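Local coordinates for protein beta-glucanase (Podospora anserina, PDB 4LE4) that probably hydrolyses beta-glucans, as a fungal glycoside hydrolase of family 131, at residues A[107-118]-A[217-226]; A[138-146]-A[152-160]. All coordinates share one frame; numbering follows the deposited sequence.

Contact 1: residues A[107-118]-A[217-226]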
loop_
_atom_site.group_PDB
_atom_site.type_symbol
_atom_site.label_atom_id
_atom_site.label_comp_id
_atom_site.label_asym_id
_atom_site.label_seq_id
_atom_site.Cartn_x
_atom_site.Cartn_y
_atom_site.Cartn_z
ATOM N N ASN A 107 18.416 1.997 1.521
ATOM C CA ASN A 107 17.433 1.477 2.467
ATOM C C ASN A 107 16.396 0.637 1.702
ATOM O O ASN A 107 15.190 0.744 1.938
ATOM C CB ASN A 107 16.739 2.618 3.207
ATOM C CG ASN A 107 17.691 3.377 4.073
ATOM O OD1 ASN A 107 18.713 2.835 4.479
ATOM N ND2 ASN A 107 17.369 4.619 4.383
ATOM N N ALA A 108 16.882 -0.188 0.782
ATOM C CA ALA A 108 15.976 -1.034 0.016
ATOM C C ALA A 108 15.402 -2.143 0.889
ATOM O O ALA A 108 16.060 -2.633 1.798
ATOM C CB ALA A 108 16.717 -1.647 -1.161
ATOM N N PRO A 109 14.160 -2.563 0.621
ATOM C CA PRO A 109 13.602 -3.642 1.447
ATOM C C PRO A 109 14.481 -4.897 1.300
ATOM O O PRO A 109 14.990 -5.196 0.209
ATOM C CB PRO A 109 12.187 -3.839 0.869
ATOM C CG PRO A 109 12.256 -3.251 -0.491
ATOM C CD PRO A 109 13.144 -2.025 -0.293
ATOM N N ALA A 110 14.665 -5.606 2.403
ATOM C CA ALA A 110 15.494 -6.817 2.422
ATOM C C ALA A 110 14.853 -7.918 1.562
ATOM O O ALA A 110 13.693 -8.290 1.802
ATOM C CB ALA A 110 15.631 -7.301 3.852
ATOM N N THR A 111 15.584 -8.438 0.580
ATOM C CA THR A 111 15.010 -9.487 -0.265
ATOM C C THR A 111 14.995 -10.862 0.436
ATOM O O THR A 111 14.399 -11.808 -0.071
ATOM C CB THR A 111 15.758 -9.623 -1.579
ATOM O OG1 THR A 111 17.137 -9.905 -1.308
ATOM C CG2 THR A 111 15.618 -8.319 -2.419
ATOM N N THR A 112 15.634 -10.947 1.603
ATOM C CA THR A 112 15.701 -12.194 2.369
ATOM C C THR A 112 14.530 -12.379 3.319
ATOM O O THR A 112 14.418 -13.422 3.975
ATOM C CB THR A 112 16.978 -12.237 3.224
ATOM O OG1 THR A 112 17.094 -10.988 3.932
ATOM C CG2 THR A 112 18.199 -12.477 2.349
ATOM N N ARG A 113 13.655 -11.374 3.392
ATOM C CA ARG A 113 12.508 -11.430 4.294
ATOM C C ARG A 113 11.209 -11.148 3.590
ATOM O O ARG A 113 11.153 -10.309 2.704
ATOM C CB ARG A 113 12.672 -10.420 5.424
ATOM C CG ARG A 113 13.804 -10.830 6.360
ATOM C CD ARG A 113 14.177 -9.712 7.307
ATOM N NE ARG A 113 13.175 -9.484 8.335
ATOM C CZ ARG A 113 13.354 -8.609 9.312
ATOM N NH1 ARG A 113 14.486 -7.921 9.357
ATOM N NH2 ARG A 113 12.416 -8.401 10.226
ATOM N N GLU A 114 10.155 -11.829 4.021
ATOM C CA GLU A 114 8.859 -11.621 3.388
ATOM C C GLU A 114 8.232 -10.292 3.824
ATOM O O GLU A 114 8.257 -9.939 4.999
ATOM C CB GLU A 114 7.921 -12.779 3.734
ATOM C CG GLU A 114 6.462 -12.559 3.292
ATOM C CD GLU A 114 5.561 -13.788 3.566
ATOM O OE1 GLU A 114 6.079 -14.891 3.875
ATOM O OE2 GLU A 114 4.333 -13.650 3.458
ATOM N N HIS A 115 7.677 -9.554 2.859
ATOM C CA HIS A 115 6.991 -8.299 3.156
ATOM C C HIS A 115 5.589 -8.477 2.627
ATOM O O HIS A 115 5.408 -9.092 1.578
ATOM C CB HIS A 115 7.613 -7.111 2.412
ATOM C CG HIS A 115 9.010 -6.790 2.852
ATOM N ND1 HIS A 115 10.083 -7.622 2.594
ATOM C CD2 HIS A 115 9.511 -5.722 3.510
ATOM C CE1 HIS A 115 11.188 -7.072 3.073
ATOM N NE2 HIS A 115 10.867 -5.919 3.634
ATOM N N GLN A 116 4.629 -7.968 3.381
ATOM C CA GLN A 116 3.205 -7.986 3.008
ATOM C C GLN A 116 2.893 -6.486 2.915
ATOM O O GLN A 116 3.110 -5.751 3.860
ATOM C CB GLN A 116 2.403 -8.705 4.086
ATOM C CG GLN A 116 2.699 -10.236 4.007
ATOM C CD GLN A 116 2.320 -11.002 5.254
ATOM O OE1 GLN A 116 1.599 -10.499 6.108
ATOM N NE2 GLN A 116 2.803 -12.241 5.361
ATOM N N ILE A 117 2.358 -6.078 1.772
ATOM C CA ILE A 117 2.148 -4.670 1.449
ATOM C C ILE A 117 0.734 -4.335 1.000
ATOM O O ILE A 117 0.175 -5.052 0.174
ATOM C CB ILE A 117 3.120 -4.322 0.295
ATOM C CG1 ILE A 117 4.565 -4.698 0.721
ATOM C CG2 ILE A 117 3.021 -2.848 -0.067
ATOM C CD1 ILE A 117 5.566 -4.843 -0.426
ATOM N N ALA A 118 0.169 -3.231 1.494
ATOM C CA ALA A 118 -1.190 -2.828 1.046
ATOM C C ALA A 118 -2.178 -4.010 1.174
ATOM O O ALA A 118 -2.972 -4.318 0.267
ATOM C CB ALA A 118 -1.125 -2.368 -0.382
ATOM N N TYR A 217 18.773 -12.802 9.955
ATOM C CA TYR A 217 18.708 -11.557 9.187
ATOM C C TYR A 217 18.298 -10.413 10.103
ATOM O O TYR A 217 17.125 -10.257 10.466
ATOM C CB TYR A 217 17.763 -11.728 7.966
ATOM C CG TYR A 217 18.310 -12.748 6.989
ATOM C CD1 TYR A 217 19.410 -12.443 6.172
ATOM C CD2 TYR A 217 17.818 -14.046 6.967
ATOM C CE1 TYR A 217 20.006 -13.412 5.374
ATOM C CE2 TYR A 217 18.405 -15.032 6.165
ATOM C CZ TYR A 217 19.507 -14.705 5.375
ATOM O OH TYR A 217 20.120 -15.681 4.619
ATOM N N PRO A 218 19.282 -9.570 10.481
ATOM C CA PRO A 218 19.052 -8.433 11.366
ATOM C C PRO A 218 18.325 -7.307 10.673
ATOM O O PRO A 218 18.377 -7.204 9.443
ATOM C CB PRO A 218 20.467 -8.028 11.758
ATOM C CG PRO A 218 21.179 -8.176 10.462
ATOM C CD PRO A 218 20.640 -9.488 9.894
ATOM N N ASP A 219 17.647 -6.477 11.470
ATOM C CA ASP A 219 16.938 -5.322 10.956
ATOM C C ASP A 219 17.904 -4.260 10.432
ATOM O O ASP A 219 18.979 -4.031 11.006
ATOM C CB ASP A 219 16.082 -4.647 12.052
ATOM C CG ASP A 219 14.932 -5.508 12.519
ATOM O OD1 ASP A 219 14.514 -6.400 11.748
ATOM O OD2 ASP A 219 14.442 -5.292 13.654
ATOM N N SER A 220 17.522 -3.643 9.322
ATOM C CA SER A 220 18.239 -2.527 8.747
ATOM C C SER A 220 17.083 -1.635 8.285
ATOM O O SER A 220 15.968 -2.116 8.036
ATOM C CB SER A 220 19.099 -2.939 7.550
ATOM O OG SER A 220 18.321 -3.509 6.507
ATOM N N ASN A 221 17.335 -0.344 8.174
ATOM C CA ASN A 221 16.284 0.559 7.756
ATOM C C ASN A 221 15.824 0.241 6.348
ATOM O O ASN A 221 16.630 -0.020 5.457
ATOM C CB ASN A 221 16.772 2.001 7.861
ATOM C CG ASN A 221 16.819 2.493 9.302
ATOM O OD1 ASN A 221 16.797 1.703 10.235
ATOM N ND2 ASN A 221 16.888 3.806 9.482
ATOM N N GLU A 222 14.505 0.264 6.170
ATOM C CA GLU A 222 13.875 -0.014 4.884
ATOM C C GLU A 222 12.866 1.081 4.603
ATOM O O GLU A 222 12.014 1.371 5.448
ATOM C CB GLU A 222 13.178 -1.369 4.928
ATOM C CG GLU A 222 14.171 -2.509 5.077
ATOM C CD GLU A 222 13.513 -3.872 5.137
ATOM O OE1 GLU A 222 12.384 -3.989 4.626
ATOM O OE2 GLU A 222 14.127 -4.820 5.683
ATOM N N ASP A 223 12.982 1.680 3.426
ATOM C CA ASP A 223 12.108 2.777 3.011
ATOM C C ASP A 223 11.215 2.370 1.832
ATOM O O ASP A 223 11.689 1.788 0.859
ATOM C CB ASP A 223 12.933 3.996 2.569
ATOM C CG ASP A 223 13.720 4.660 3.723
ATOM O OD1 ASP A 223 13.242 4.645 4.886
ATOM O OD2 ASP A 223 14.813 5.234 3.456
ATOM N N PHE A 224 9.936 2.737 1.910
ATOM C CA PHE A 224 8.956 2.452 0.852
ATOM C C PHE A 224 8.280 3.780 0.524
ATOM O O PHE A 224 7.884 4.496 1.419
ATOM C CB PHE A 224 7.924 1.448 1.364
ATOM C CG PHE A 224 8.534 0.163 1.887
ATOM C CD1 PHE A 224 9.111 0.116 3.144
ATOM C CD2 PHE A 224 8.532 -0.988 1.100
ATOM C CE1 PHE A 224 9.692 -1.069 3.633
ATOM C CE2 PHE A 224 9.106 -2.179 1.569
ATOM C CZ PHE A 224 9.682 -2.223 2.822
ATOM N N TYR A 225 8.131 4.085 -0.754
ATOM C CA TYR A 225 7.562 5.359 -1.196
ATOM C C TYR A 225 6.179 5.126 -1.740
ATOM O O TYR A 225 5.971 4.199 -2.503
ATOM C CB TYR A 225 8.470 5.957 -2.258
ATOM C CG TYR A 225 9.829 6.222 -1.660
ATOM C CD1 TYR A 225 10.124 7.457 -1.091
ATOM C CD2 TYR A 225 10.790 5.206 -1.583
ATOM C CE1 TYR A 225 11.351 7.689 -0.446
ATOM C CE2 TYR A 225 12.014 5.417 -0.949
ATOM C CZ TYR A 225 12.294 6.670 -0.378
ATOM O OH TYR A 225 13.511 6.929 0.237
ATOM N N TRP A 226 5.244 5.971 -1.335
ATOM C CA TRP A 226 3.837 5.793 -1.720
ATOM C C TRP A 226 3.197 7.086 -2.184
ATOM O O TRP A 226 3.516 8.149 -1.643
ATOM C CB TRP A 226 3.016 5.384 -0.489
ATOM C CG TRP A 226 3.401 4.109 0.165
ATOM C CD1 TRP A 226 4.551 3.849 0.892
ATOM C CD2 TRP A 226 2.644 2.913 0.161
ATOM N NE1 TRP A 226 4.541 2.554 1.328
ATOM C CE2 TRP A 226 3.382 1.950 0.901
ATOM C CE3 TRP A 226 1.410 2.547 -0.397
ATOM C CZ2 TRP A 226 2.922 0.639 1.102
ATOM C CZ3 TRP A 226 0.955 1.232 -0.197
ATOM C CH2 TRP A 226 1.712 0.304 0.545
HETATM O O HOH W 1 19.706 0.244 5.196
HETATM O O HOH W 2 17.781 6.076 7.349
HETATM O O HOH W 3 17.836 -1.955 3.667
HETATM O O HOH W 4 17.057 -7.650 7.357
#

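Contact 2: residues A[138-146]-A[152-160]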
loop_
_atom_site.group_PDB
_atom_site.type_symbol
_atom_site.label_atom_id
_atom_site.label_comp_id
_atom_site.label_asym_id
_atom_site.label_seq_id
_atom_site.Cartn_x
_atom_site.Cartn_y
_atom_site.Cartn_z
ATOM N N ILE A 138 15.935 -16.637 -7.416
ATOM C CA ILE A 138 15.550 -15.546 -8.300
ATOM C C ILE A 138 14.215 -14.886 -7.956
ATOM O O ILE A 138 14.062 -13.677 -8.118
ATOM C CB ILE A 138 15.563 -16.003 -9.804
ATOM C CG1 ILE A 138 14.518 -17.091 -10.062
ATOM C CG2 ILE A 138 16.946 -16.532 -10.162
ATOM C CD1 ILE A 138 14.452 -17.530 -11.529
ATOM N N SER A 139 13.279 -15.669 -7.436
ATOM C CA SER A 139 11.957 -15.153 -7.096
ATOM C C SER A 139 11.899 -14.185 -5.926
ATOM O O SER A 139 10.883 -13.520 -5.719
ATOM C CB SER A 139 11.011 -16.316 -6.806
ATOM O OG SER A 139 10.738 -17.002 -8.011
ATOM N N ASP A 140 12.980 -14.092 -5.163
ATOM C CA ASP A 140 12.970 -13.227 -4.000
ATOM C C ASP A 140 13.030 -11.730 -4.330
ATOM O O ASP A 140 12.655 -10.891 -3.519
ATOM C CB ASP A 140 14.100 -13.643 -3.063
ATOM C CG ASP A 140 14.013 -15.124 -2.692
ATOM O OD1 ASP A 140 12.893 -15.688 -2.758
ATOM O OD2 ASP A 140 15.048 -15.730 -2.320
ATOM N N THR A 141 13.468 -11.402 -5.533
ATOM C CA THR A 141 13.562 -10.005 -5.934
ATOM C C THR A 141 12.277 -9.546 -6.632
ATOM O O THR A 141 12.215 -8.450 -7.171
ATOM C CB THR A 141 14.720 -9.799 -6.910
ATOM O OG1 THR A 141 14.556 -10.678 -8.023
ATOM C CG2 THR A 141 16.087 -10.103 -6.232
ATOM N N LEU A 142 11.265 -10.394 -6.629
ATOM C CA LEU A 142 9.999 -10.069 -7.284
ATOM C C LEU A 142 9.010 -9.310 -6.405
ATOM O O LEU A 142 9.007 -9.489 -5.191
ATOM C CB LEU A 142 9.299 -11.358 -7.702
ATOM C CG LEU A 142 9.996 -12.309 -8.668
ATOM C CD1 LEU A 142 9.113 -13.582 -8.874
ATOM C CD2 LEU A 142 10.266 -11.588 -9.974
ATOM N N LEU A 143 8.169 -8.484 -7.038
ATOM C CA LEU A 143 7.059 -7.812 -6.353
ATOM C C LEU A 143 5.892 -8.680 -6.876
ATOM O O LEU A 143 5.770 -8.893 -8.084
ATOM C CB LEU A 143 6.886 -6.379 -6.853
ATOM C CG LEU A 143 5.772 -5.553 -6.206
ATOM C CD1 LEU A 143 5.935 -5.490 -4.677
ATOM C CD2 LEU A 143 5.809 -4.141 -6.821
ATOM N N ARG A 144 5.037 -9.158 -5.986
ATOM C CA ARG A 144 3.944 -10.057 -6.378
ATOM C C ARG A 144 2.593 -9.553 -5.932
ATOM O O ARG A 144 2.472 -8.902 -4.896
ATOM C CB ARG A 144 4.105 -11.400 -5.673
ATOM C CG ARG A 144 5.446 -12.093 -5.843
ATOM C CD ARG A 144 5.685 -12.965 -4.614
ATOM N NE ARG A 144 6.908 -13.768 -4.672
ATOM C CZ ARG A 144 6.958 -15.025 -5.113
ATOM N NH1 ARG A 144 8.114 -15.687 -5.109
ATOM N NH2 ARG A 144 5.862 -15.626 -5.573
ATOM N N TRP A 145 1.575 -9.905 -6.699
ATOM C CA TRP A 145 0.206 -9.608 -6.307
ATOM C C TRP A 145 -0.345 -10.984 -5.925
ATOM O O TRP A 145 -0.289 -11.908 -6.727
ATOM C CB TRP A 145 -0.599 -9.048 -7.475
ATOM C CG TRP A 145 -2.048 -8.898 -7.118
ATOM C CD1 TRP A 145 -2.585 -8.127 -6.114
ATOM C CD2 TRP A 145 -3.157 -9.549 -7.764
ATOM N NE1 TRP A 145 -3.957 -8.263 -6.108
ATOM C CE2 TRP A 145 -4.331 -9.124 -7.105
ATOM C CE3 TRP A 145 -3.262 -10.450 -8.831
ATOM C CZ2 TRP A 145 -5.614 -9.572 -7.482
ATOM C CZ3 TRP A 145 -4.540 -10.909 -9.211
ATOM C CH2 TRP A 145 -5.692 -10.461 -8.533
ATOM N N CYS A 146 -0.877 -11.109 -4.719
ATOM C CA CYS A 146 -1.413 -12.368 -4.220
ATOM C C CYS A 146 -2.910 -12.254 -3.926
ATOM O O CYS A 146 -3.427 -11.154 -3.622
ATOM C CB CYS A 146 -0.719 -12.751 -2.916
ATOM S SG CYS A 146 1.054 -12.935 -3.137
ATOM N N GLN A 152 -0.513 -14.463 -8.119
ATOM C CA GLN A 152 -1.237 -14.460 -9.389
ATOM C C GLN A 152 -0.517 -13.650 -10.458
ATOM O O GLN A 152 -0.822 -13.768 -11.642
ATOM C CB GLN A 152 -2.616 -13.853 -9.205
ATOM C CG GLN A 152 -3.442 -14.490 -8.126
ATOM C CD GLN A 152 -3.876 -15.881 -8.495
ATOM O OE1 GLN A 152 -4.345 -16.129 -9.605
ATOM N NE2 GLN A 152 -3.720 -16.809 -7.556
ATOM N N TRP A 153 0.428 -12.817 -10.034
ATOM C CA TRP A 153 1.155 -11.965 -10.974
ATOM C C TRP A 153 2.438 -11.534 -10.257
ATOM O O TRP A 153 2.453 -11.444 -9.043
ATOM C CB TRP A 153 0.281 -10.731 -11.271
ATOM C CG TRP A 153 0.961 -9.659 -12.063
ATOM C CD1 TRP A 153 0.946 -9.495 -13.420
ATOM C CD2 TRP A 153 1.751 -8.595 -11.532
ATOM N NE1 TRP A 153 1.677 -8.375 -13.762
ATOM C CE2 TRP A 153 2.179 -7.807 -12.620
ATOM C CE3 TRP A 153 2.131 -8.228 -10.236
ATOM C CZ2 TRP A 153 2.976 -6.658 -12.452
ATOM C CZ3 TRP A 153 2.930 -7.075 -10.065
ATOM C CH2 TRP A 153 3.336 -6.310 -11.176
ATOM N N SER A 154 3.520 -11.306 -10.994
ATOM C CA SER A 154 4.738 -10.821 -10.343
ATOM C C SER A 154 5.627 -10.093 -11.368
ATOM O O SER A 154 5.436 -10.216 -12.582
ATOM C CB SER A 154 5.506 -11.981 -9.672
ATOM O OG SER A 154 5.905 -12.959 -10.618
ATOM N N VAL A 155 6.583 -9.313 -10.890
ATOM C CA VAL A 155 7.464 -8.605 -11.803
ATOM C C VAL A 155 8.758 -8.302 -11.047
ATOM O O VAL A 155 8.745 -8.214 -9.824
ATOM C CB VAL A 155 6.788 -7.283 -12.292
ATOM C CG1 VAL A 155 6.586 -6.342 -11.133
ATOM C CG2 VAL A 155 7.596 -6.646 -13.380
ATOM N N GLU A 156 9.872 -8.187 -11.768
ATOM C CA GLU A 156 11.136 -7.856 -11.104
ATOM C C GLU A 156 10.939 -6.477 -10.456
ATOM O O GLU A 156 10.531 -5.538 -11.136
ATOM C CB GLU A 156 12.254 -7.751 -12.132
ATOM C CG GLU A 156 13.584 -7.241 -11.546
ATOM C CD GLU A 156 14.145 -8.167 -10.486
ATOM O OE1 GLU A 156 13.837 -9.379 -10.545
ATOM O OE2 GLU A 156 14.911 -7.702 -9.602
ATOM N N TRP A 157 11.222 -6.344 -9.167
ATOM C CA TRP A 157 11.039 -5.048 -8.518
ATOM C C TRP A 157 12.325 -4.207 -8.609
ATOM O O TRP A 157 13.231 -4.345 -7.797
ATOM C CB TRP A 157 10.638 -5.250 -7.067
ATOM C CG TRP A 157 10.116 -3.981 -6.394
ATOM C CD1 TRP A 157 9.905 -2.754 -6.994
ATOM C CD2 TRP A 157 9.714 -3.840 -5.034
ATOM N NE1 TRP A 157 9.397 -1.877 -6.084
ATOM C CE2 TRP A 157 9.269 -2.507 -4.870
ATOM C CE3 TRP A 157 9.683 -4.708 -3.922
ATOM C CZ2 TRP A 157 8.802 -2.023 -3.648
ATOM C CZ3 TRP A 157 9.221 -4.237 -2.715
ATOM C CH2 TRP A 157 8.779 -2.886 -2.581
ATOM N N ALA A 158 12.387 -3.349 -9.612
ATOM C CA ALA A 158 13.562 -2.507 -9.833
ATOM C C ALA A 158 13.515 -1.190 -9.037
ATOM O O ALA A 158 12.450 -0.662 -8.724
ATOM C CB ALA A 158 13.687 -2.199 -11.331
ATOM N N ALA A 159 14.692 -0.668 -8.721
ATOM C CA ALA A 159 14.797 0.593 -8.003
ATOM C C ALA A 159 14.269 1.761 -8.830
ATOM O O ALA A 159 14.406 1.767 -10.056
ATOM C CB ALA A 159 16.256 0.854 -7.636
ATOM N N ASP A 160 13.683 2.739 -8.139
ATOM C CA ASP A 160 13.165 3.975 -8.732
ATOM C C ASP A 160 12.005 3.833 -9.696
ATOM O O ASP A 160 11.643 4.804 -10.383
ATOM C CB ASP A 160 14.302 4.731 -9.442
ATOM C CG ASP A 160 15.548 4.829 -8.587
ATOM O OD1 ASP A 160 15.408 5.166 -7.407
ATOM O OD2 ASP A 160 16.671 4.571 -9.077
HETATM O O HOH W 5 14.364 -6.713 -6.451
#

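Contact 1: residues A[107-118]-A[217-226]
His-115 and Glu-222 form the shortest polar link between the two segments: NE2 of His-115 lies 2.6 Å from OE1 of Glu-222, which sits near the imidazole plane and accepts the bond through its syn lone pair at an N-H...O angle of 167°. The Glu-222 chain runs extended beyond CG, and this carries its carboxylate across to the imidazole. This His-carboxylate pair is buried; the other oxygen, OE2, takes a weak bond from Ala-110 N, and Arg-78 is a long, weak ionic partner. In the loops, Arg-113 makes a salt bridge, its NH1 2.8 Å from OD1 of Asp-219. The guanidinium and carboxylate planes are only 17° apart, NE is held by Leu-212 O, and the second carboxylate oxygen, OD2, is bonded by Tyr-71. Asn-107 supplies two bonds: its O receives Asp-223 N at 2.8 Å, while its ND2 reaches OD2 of Asp-223 at 2.8 Å from above the carboxylate plane, leaving OD1 to Thr-65.

Apolar contacts run alongside. CB of Pro-109 meets CZ of Phe-224 at 3.6 Å, and the rim of that ring also meets CD2 of His-115. Farther along, CG2 of Ile-117 lies 3.5 Å from CH2 of Trp-226. At the other end Thr-112 lays CB over the centre of the Tyr-217 ring, 3.8 Å from its centroid, a CH-pi contact.

The axes of 115-117 and 222-226 come within 11.8 Å and run 19° from parallel, two layers facing each other, as in the beta-sandwich of the concanavalin clan. Strand 115-120 pairs with 125-129 and 209-211, whereas 222-233 lies between 61-66 and 94-102; Leu-101 touches both Ile-117 and Trp-226.

Contact 2: residues A[138-146]-A[152-160]
With CG anti to the backbone N (chi1 -179°), Leu-143 swings CD1 over one face of Trp-157, 4.0 Å from the centroid of the six-membered ring, a CH-pi contact. Glu-156 bends at chi2 (62°), which brings OE1 within 2.9 Å of Thr-141 OG1.

The backbones form an antiparallel hairpin, the axes of 142-146 and 152-156 running at 161°. Leu-143 and Val-155 are a hydrogen-bonded pair, with Leu-143 N 2.9 Å from Val-155 O. Near the turn Trp-145 faces both Gln-152 and Trp-153, a classic beta bulge: its O accepts Gln-152 N at 2.9 Å and its N donates to Trp-153 O. CB of Gln-152 also packs 3.5 Å from CE3 of Trp-145. At the other end, Trp-157 N donates to Thr-141 O at 3.1 Å.

CD1 of Leu-142 sits 3.7 Å from Ser-154 OG while CD2 lies against the Val-155 carbonyl; with an alanine here the two methyls are gone, which is likely to open a gap beside that hydroxyl and carbonyl.

Main-chain bonds thus set the register, and the side chains divide by face: Leu-143, Trp-145, Trp-153 and Val-155 make an apolar, aromatic side, while the face of Arg-144 and Ser-154 is more mixed, with Leu-142 beside Ser-154 and the Arg-144 guanidinium bonded to Thr-151.

In the fold
Contact 1 spans the two sheets, joining residues 99 positions apart at the nearest ends, whereas contact 2 is a local hairpin whose segments lie inside the loop that contact 1 closes. Both are partly buried, with buried shares of 9 in 17 touching residues for contact 1 and 3 in 11 for contact 2. They share one sheet, since strand 125-129 pairs with both 115-120 and 142-147. Their chemistry follows place: one salt bridge, side-chain hydrogen bonds and apolar contacts carry most of contact 1, while main-chain bonds dominate contact 2. The two meet at Trp-157, whose CZ3 lies 3.9 Å from CG of Pro-109 and whose CH2 approaches Phe-224.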